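Local atomic coordinates of iron-containing alcohol dehydrogenase (Ralstonia eutropha, PDB entry 3JZD), a protein that probably reduces maleylacetate to 3-oxoadipate with NADH or NADPH, as a homodimeric member of the iron-containing alcohol dehydrogenase family. Residues Ser25-Glu30 against Asp56-Leu61; Tyr155-Thr160 against Ala219-Leu224. One frame throughout, in Å; residues are numbered along the deposited sequence.

Interaction 1 (Ser25-Glu30 against Asp56-Leu61)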
loop_
_atom_site.group_PDB
_atom_site.type_symbol
_atom_site.label_atom_id
_atom_site.label_comp_id
_atom_site.label_asym_id
_atom_site.label_seq_id
_atom_site.Cartn_x
_atom_site.Cartn_y
_atom_site.Cartn_z
ATOM N N SER A 25 -11.663 -11.138 18.511
ATOM C CA SER A 25 -11.229 -12.028 19.601
ATOM C C SER A 25 -9.740 -11.962 19.921
ATOM O O SER A 25 -9.307 -12.537 20.886
ATOM C CB SER A 25 -11.569 -13.491 19.321
ATOM O OG SER A 25 -10.735 -14.012 18.310
ATOM N N GLN A 26 -8.947 -11.280 19.113
ATOM C CA GLN A 26 -7.521 -11.203 19.336
ATOM C C GLN A 26 -7.172 -9.867 19.926
ATOM O O GLN A 26 -6.015 -9.505 19.954
ATOM C CB GLN A 26 -6.769 -11.381 18.002
ATOM C CG GLN A 26 -7.098 -12.682 17.316
ATOM C CD GLN A 26 -6.514 -12.786 15.908
ATOM O OE1 GLN A 26 -5.613 -12.024 15.517
ATOM N NE2 GLN A 26 -7.029 -13.742 15.140
ATOM N N VAL A 27 -8.162 -9.136 20.421
ATOM C CA VAL A 27 -7.913 -7.806 20.947
ATOM C C VAL A 27 -6.878 -7.757 22.076
ATOM O O VAL A 27 -6.029 -6.861 22.089
ATOM C CB VAL A 27 -9.241 -7.053 21.352
ATOM C CG1 VAL A 27 -10.043 -7.750 22.499
ATOM C CG2 VAL A 27 -8.932 -5.584 21.705
ATOM N N ALA A 28 -6.922 -8.703 23.011
ATOM C CA ALA A 28 -5.981 -8.704 24.150
ATOM C C ALA A 28 -4.564 -8.866 23.643
ATOM O O ALA A 28 -3.664 -8.204 24.145
ATOM C CB ALA A 28 -6.284 -9.818 25.149
ATOM N N ALA A 29 -4.376 -9.777 22.679
ATOM C CA ALA A 29 -3.057 -10.037 22.065
ATOM C C ALA A 29 -2.515 -8.742 21.411
ATOM O O ALA A 29 -1.333 -8.476 21.490
ATOM C CB ALA A 29 -3.108 -11.196 21.017
ATOM N N GLU A 30 -3.396 -7.937 20.809
ATOM C CA GLU A 30 -2.961 -6.675 20.163
ATOM C C GLU A 30 -2.578 -5.573 21.137
ATOM O O GLU A 30 -1.629 -4.811 20.909
ATOM C CB GLU A 30 -4.020 -6.211 19.161
ATOM C CG GLU A 30 -4.143 -7.169 17.995
ATOM C CD GLU A 30 -2.808 -7.338 17.221
ATOM O OE1 GLU A 30 -2.016 -6.374 17.127
ATOM O OE2 GLU A 30 -2.576 -8.426 16.698
ATOM N N ASP A 56 -14.568 -7.629 28.164
ATOM C CA ASP A 56 -14.424 -8.967 28.687
ATOM C C ASP A 56 -13.262 -9.725 28.037
ATOM O O ASP A 56 -12.591 -10.472 28.717
ATOM C CB ASP A 56 -15.706 -9.756 28.548
ATOM C CG ASP A 56 -16.790 -9.274 29.528
ATOM O OD1 ASP A 56 -16.470 -8.533 30.490
ATOM O OD2 ASP A 56 -17.961 -9.633 29.325
ATOM N N LEU A 57 -13.050 -9.559 26.731
ATOM C CA LEU A 57 -11.925 -10.200 26.087
ATOM C C LEU A 57 -10.589 -9.705 26.691
ATOM O O LEU A 57 -9.667 -10.483 26.858
ATOM C CB LEU A 57 -11.958 -10.000 24.568
ATOM C CG LEU A 57 -12.983 -10.893 23.863
ATOM C CD1 LEU A 57 -13.420 -10.362 22.500
ATOM C CD2 LEU A 57 -12.417 -12.263 23.730
ATOM N N LEU A 58 -10.502 -8.437 27.036
ATOM C CA LEU A 58 -9.270 -7.878 27.597
ATOM C C LEU A 58 -8.963 -8.410 28.994
ATOM O O LEU A 58 -7.795 -8.453 29.403
ATOM C CB LEU A 58 -9.346 -6.358 27.660
ATOM C CG LEU A 58 -9.281 -5.680 26.307
ATOM C CD1 LEU A 58 -9.593 -4.193 26.458
ATOM C CD2 LEU A 58 -7.910 -5.904 25.674
ATOM N N GLY A 59 -10.024 -8.795 29.709
ATOM C CA GLY A 59 -9.915 -9.358 31.021
ATOM C C GLY A 59 -9.214 -8.362 31.910
ATOM O O GLY A 59 -9.625 -7.212 31.938
ATOM N N PRO A 60 -8.102 -8.772 32.549
ATOM C CA PRO A 60 -7.412 -7.889 33.465
ATOM C C PRO A 60 -6.686 -6.744 32.777
ATOM O O PRO A 60 -6.221 -5.856 33.474
ATOM C CB PRO A 60 -6.432 -8.830 34.173
ATOM C CG PRO A 60 -6.124 -9.819 33.149
ATOM C CD PRO A 60 -7.423 -10.075 32.463
ATOM N N LEU A 61 -6.587 -6.757 31.447
ATOM C CA LEU A 61 -6.013 -5.645 30.719
ATOM C C LEU A 61 -7.015 -4.503 30.589
ATOM O O LEU A 61 -6.638 -3.431 30.200
ATOM C CB LEU A 61 -5.588 -6.051 29.311
ATOM C CG LEU A 61 -4.450 -7.035 29.141
ATOM C CD1 LEU A 61 -4.494 -7.576 27.761
ATOM C CD2 LEU A 61 -3.094 -6.335 29.453
#

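Interaction 2 (Tyr155-Thr160 against Ala219-Leu224)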
loop_
_atom_site.group_PDB
_atom_site.type_symbol
_atom_site.label_atom_id
_atom_site.label_comp_id
_atom_site.label_asym_id
_atom_site.label_seq_id
_atom_site.Cartn_x
_atom_site.Cartn_y
_atom_site.Cartn_z
ATOM N N TYR A 155 -10.179 -5.333 11.923
ATOM C CA TYR A 155 -11.397 -5.324 11.120
ATOM C C TYR A 155 -12.086 -6.647 11.272
ATOM O O TYR A 155 -11.551 -7.654 10.805
ATOM C CB TYR A 155 -11.109 -5.126 9.630
ATOM C CG TYR A 155 -10.779 -3.734 9.234
ATOM C CD1 TYR A 155 -11.740 -2.737 9.322
ATOM C CD2 TYR A 155 -9.524 -3.421 8.696
ATOM C CE1 TYR A 155 -11.470 -1.450 8.923
ATOM C CE2 TYR A 155 -9.220 -2.149 8.309
ATOM C CZ TYR A 155 -10.229 -1.157 8.417
ATOM O OH TYR A 155 -9.968 0.121 8.044
ATOM N N ASP A 156 -13.266 -6.646 11.899
ATOM C CA ASP A 156 -14.036 -7.862 12.148
ATOM C C ASP A 156 -15.423 -7.653 11.534
ATOM O O ASP A 156 -16.244 -6.938 12.090
ATOM C CB ASP A 156 -14.162 -8.146 13.668
ATOM C CG ASP A 156 -14.727 -9.500 13.962
ATOM O OD1 ASP A 156 -15.299 -10.104 13.047
ATOM O OD2 ASP A 156 -14.573 -9.986 15.093
ATOM N N PRO A 157 -15.672 -8.257 10.364
ATOM C CA PRO A 157 -16.958 -8.123 9.722
ATOM C C PRO A 157 -18.136 -8.608 10.577
ATOM O O PRO A 157 -19.256 -8.195 10.330
ATOM C CB PRO A 157 -16.817 -8.993 8.494
ATOM C CG PRO A 157 -15.785 -9.966 8.869
ATOM C CD PRO A 157 -14.805 -9.194 9.640
ATOM N N ALA A 158 -17.898 -9.471 11.554
ATOM C CA ALA A 158 -18.970 -9.901 12.472
ATOM C C ALA A 158 -19.539 -8.715 13.256
ATOM O O ALA A 158 -20.703 -8.720 13.628
ATOM C CB ALA A 158 -18.455 -10.921 13.412
ATOM N N LEU A 159 -18.712 -7.709 13.525
ATOM C CA LEU A 159 -19.166 -6.520 14.246
ATOM C C LEU A 159 -19.932 -5.541 13.338
ATOM O O LEU A 159 -20.439 -4.554 13.816
ATOM C CB LEU A 159 -18.012 -5.799 14.972
ATOM C CG LEU A 159 -17.220 -6.601 16.018
ATOM C CD1 LEU A 159 -16.281 -5.696 16.841
ATOM C CD2 LEU A 159 -18.096 -7.402 16.930
ATOM N N THR A 160 -19.995 -5.801 12.037
ATOM C CA THR A 160 -20.757 -4.949 11.133
ATOM C C THR A 160 -22.060 -5.608 10.708
ATOM O O THR A 160 -22.846 -4.992 10.035
ATOM C CB THR A 160 -19.938 -4.553 9.879
ATOM O OG1 THR A 160 -19.623 -5.716 9.125
ATOM C CG2 THR A 160 -18.669 -3.925 10.274
ATOM N N ALA A 219 -19.913 -10.696 2.211
ATOM C CA ALA A 219 -20.336 -9.373 1.751
ATOM C C ALA A 219 -19.856 -8.345 2.746
ATOM O O ALA A 219 -19.370 -7.302 2.363
ATOM C CB ALA A 219 -21.845 -9.291 1.584
ATOM N N ARG A 220 -19.997 -8.623 4.029
ATOM C CA ARG A 220 -19.509 -7.687 5.017
ATOM C C ARG A 220 -17.972 -7.505 4.923
ATOM O O ARG A 220 -17.487 -6.386 5.065
ATOM C CB ARG A 220 -19.911 -8.089 6.437
ATOM C CG ARG A 220 -21.405 -7.933 6.820
ATOM C CD ARG A 220 -21.896 -6.509 6.684
ATOM N NE ARG A 220 -23.241 -6.332 7.222
ATOM C CZ ARG A 220 -23.843 -5.147 7.354
ATOM N NH1 ARG A 220 -23.239 -4.030 6.965
ATOM N NH2 ARG A 220 -25.052 -5.069 7.864
ATOM N N SER A 221 -17.222 -8.589 4.720
ATOM C CA SER A 221 -15.786 -8.507 4.560
ATOM C C SER A 221 -15.407 -7.639 3.364
ATOM O O SER A 221 -14.540 -6.776 3.439
ATOM C CB SER A 221 -15.178 -9.899 4.385
ATOM O OG SER A 221 -15.425 -10.697 5.524
ATOM N N GLN A 222 -16.086 -7.839 2.267
ATOM C CA GLN A 222 -15.809 -7.083 1.074
ATOM C C GLN A 222 -16.016 -5.565 1.310
ATOM O O GLN A 222 -15.173 -4.758 0.879
ATOM C CB GLN A 222 -16.705 -7.605 -0.031
ATOM C CG GLN A 222 -16.534 -6.911 -1.319
ATOM C CD GLN A 222 -17.325 -7.580 -2.442
ATOM O OE1 GLN A 222 -16.798 -7.747 -3.529
ATOM N NE2 GLN A 222 -18.578 -7.984 -2.170
ATOM N N CYS A 223 -17.074 -5.180 2.035
ATOM C CA CYS A 223 -17.259 -3.747 2.359
ATOM C C CYS A 223 -16.196 -3.191 3.306
ATOM O O CYS A 223 -15.689 -2.109 3.136
ATOM C CB CYS A 223 -18.647 -3.476 2.953
ATOM S SG CYS A 223 -19.984 -3.772 1.785
ATOM N N LEU A 224 -15.826 -3.970 4.296
ATOM C CA LEU A 224 -14.866 -3.497 5.276
ATOM C C LEU A 224 -13.510 -3.324 4.580
ATOM O O LEU A 224 -12.792 -2.344 4.805
ATOM C CB LEU A 224 -14.859 -4.474 6.445
ATOM C CG LEU A 224 -14.612 -4.020 7.855
ATOM C CD1 LEU A 224 -15.287 -2.681 8.179
ATOM C CD2 LEU A 224 -15.051 -5.133 8.842
HETATM O O HOH W 1 -18.876 -4.803 6.934
#

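Interaction 1 (Ser25-Glu30 against Asp56-Leu61)
Val27 and Ala28, in the first turn of helix 27-33, pack against Leu57 and Leu58 at the end of helix 48-58, two neighbouring helices of the parallel alpha/beta domain. Helix 48-58 is the connection of a beta-alpha-beta unit between strands 39-42 and 62-66. No hydrogen bond spans the contact, so the fit is apolar.

The backbones come close at Ala28, whose CA lies 4.8 Å from that of Leu58. A methyl is small enough for this gap, and Leu58 CD2 rests 3.7 Å from Ala28 CA. The Leu58 side chain also touches Ala39 and Val41 of strand 39-42.

Branched side chains fill the flank. Val27 CG1 sits between the backbone N and the carbonyl carbon (chi1 63°) and stands 3.6 Å from Leu57 CB, while CG2, anti to N, meets Leu58 CD2. Leu57 CD1 reaches the backbone of Ser25, whose OG bonds to Gly22 O.

The last leucine follows a turn. Gly59, whose positive phi suits glycine, is the first residue to leave helical geometry, and a short 3-10 segment, braced by Leu61 N to Leu58 O (2.9 Å), brings Leu61 round. Its CD1 lies 3.9 Å from Ala28 CB and 3.8 Å from Ala28 O.

Interaction 2 (Tyr155-Thr160 against Ala219-Leu224)
Pro157 and Ser221 bring the two backbones together, their CA atoms 5.3 Å apart, where the loop leaving strand 152-155 meets helix 217-236. Asp156 shapes this loop as an Asx turn, its OD1 accepting from Ala158 N, while Ser24 and Gly22 hold the carboxylate from outside.

Leu224 is the main apolar side chain of the contact. Leu224 CG lies 3.5 Å from Tyr155 CD1, Leu224 CD1 is close to the same ring atom, and Leu224 O lies over one face of the ring. Leu224 CD2 points to the start of the loop, 3.5 Å from Pro157 N, and also meets Thr160 CG2. Tyr155 OH bonds to Glu127.

Pro157 suits a sharp bend and sets a compact ring on the helix: its CB packs 3.8 Å from Arg220 CB, and its CG 3.4 Å from Ser221 OG, whose hydrogen bond goes to Leu217 O.

Thr160 is the polar member. Its hydroxyl gives its proton to Pro157 O (2.8 Å), which also accepts from Thr160 N on the same face of the carbonyl. A water donates to Arg220 O (2.8 Å) and may bridge helix and loop, but its approach to Thr160 OG1 is unusually short and so doubtful.

Arg220, bent at chi2 (-59°), runs past Thr160 the opposite way. The modelled approach of the Thr160 carbonyl to one guanidinium face is too close to be trusted, and no hydrogen bond forms there. The N-H groups make their hydrogen bonds elsewhere, to Ser168, Tyr123, Pro214 O and Leu163 O.

Leu159 and Thr160 touch the bound NAD. No direct hydrogen bond joins the segments, and the buried arginine, probably charged, spends its N-H groups on neighbouring segments, tying the helix to the surroundings of a cofactor-binding loop.

How the interactions relate
Interaction 1 comes first along the chain and closes before interaction 2 opens; their centres are 20 Å apart and their nearest atoms about 5 Å, without touching. Interaction 1 lies at the periphery, wholly within the alpha/beta domain, and joins two helices flanking its six-stranded parallel sheet. Interaction 2 is buried nearer the middle of the chain and ties the loop after strand 152-155 of that sheet to helix 217-236 of the C-terminal, helical part. The turn around Gly22 connects them: Gly22 O holds Ser25 of interaction 1, and Gly22 N holds Asp156 of interaction 2. One contact thus packs two helices within the NAD-binding alpha/beta domain; the other joins that domain to the helical part beside NAD.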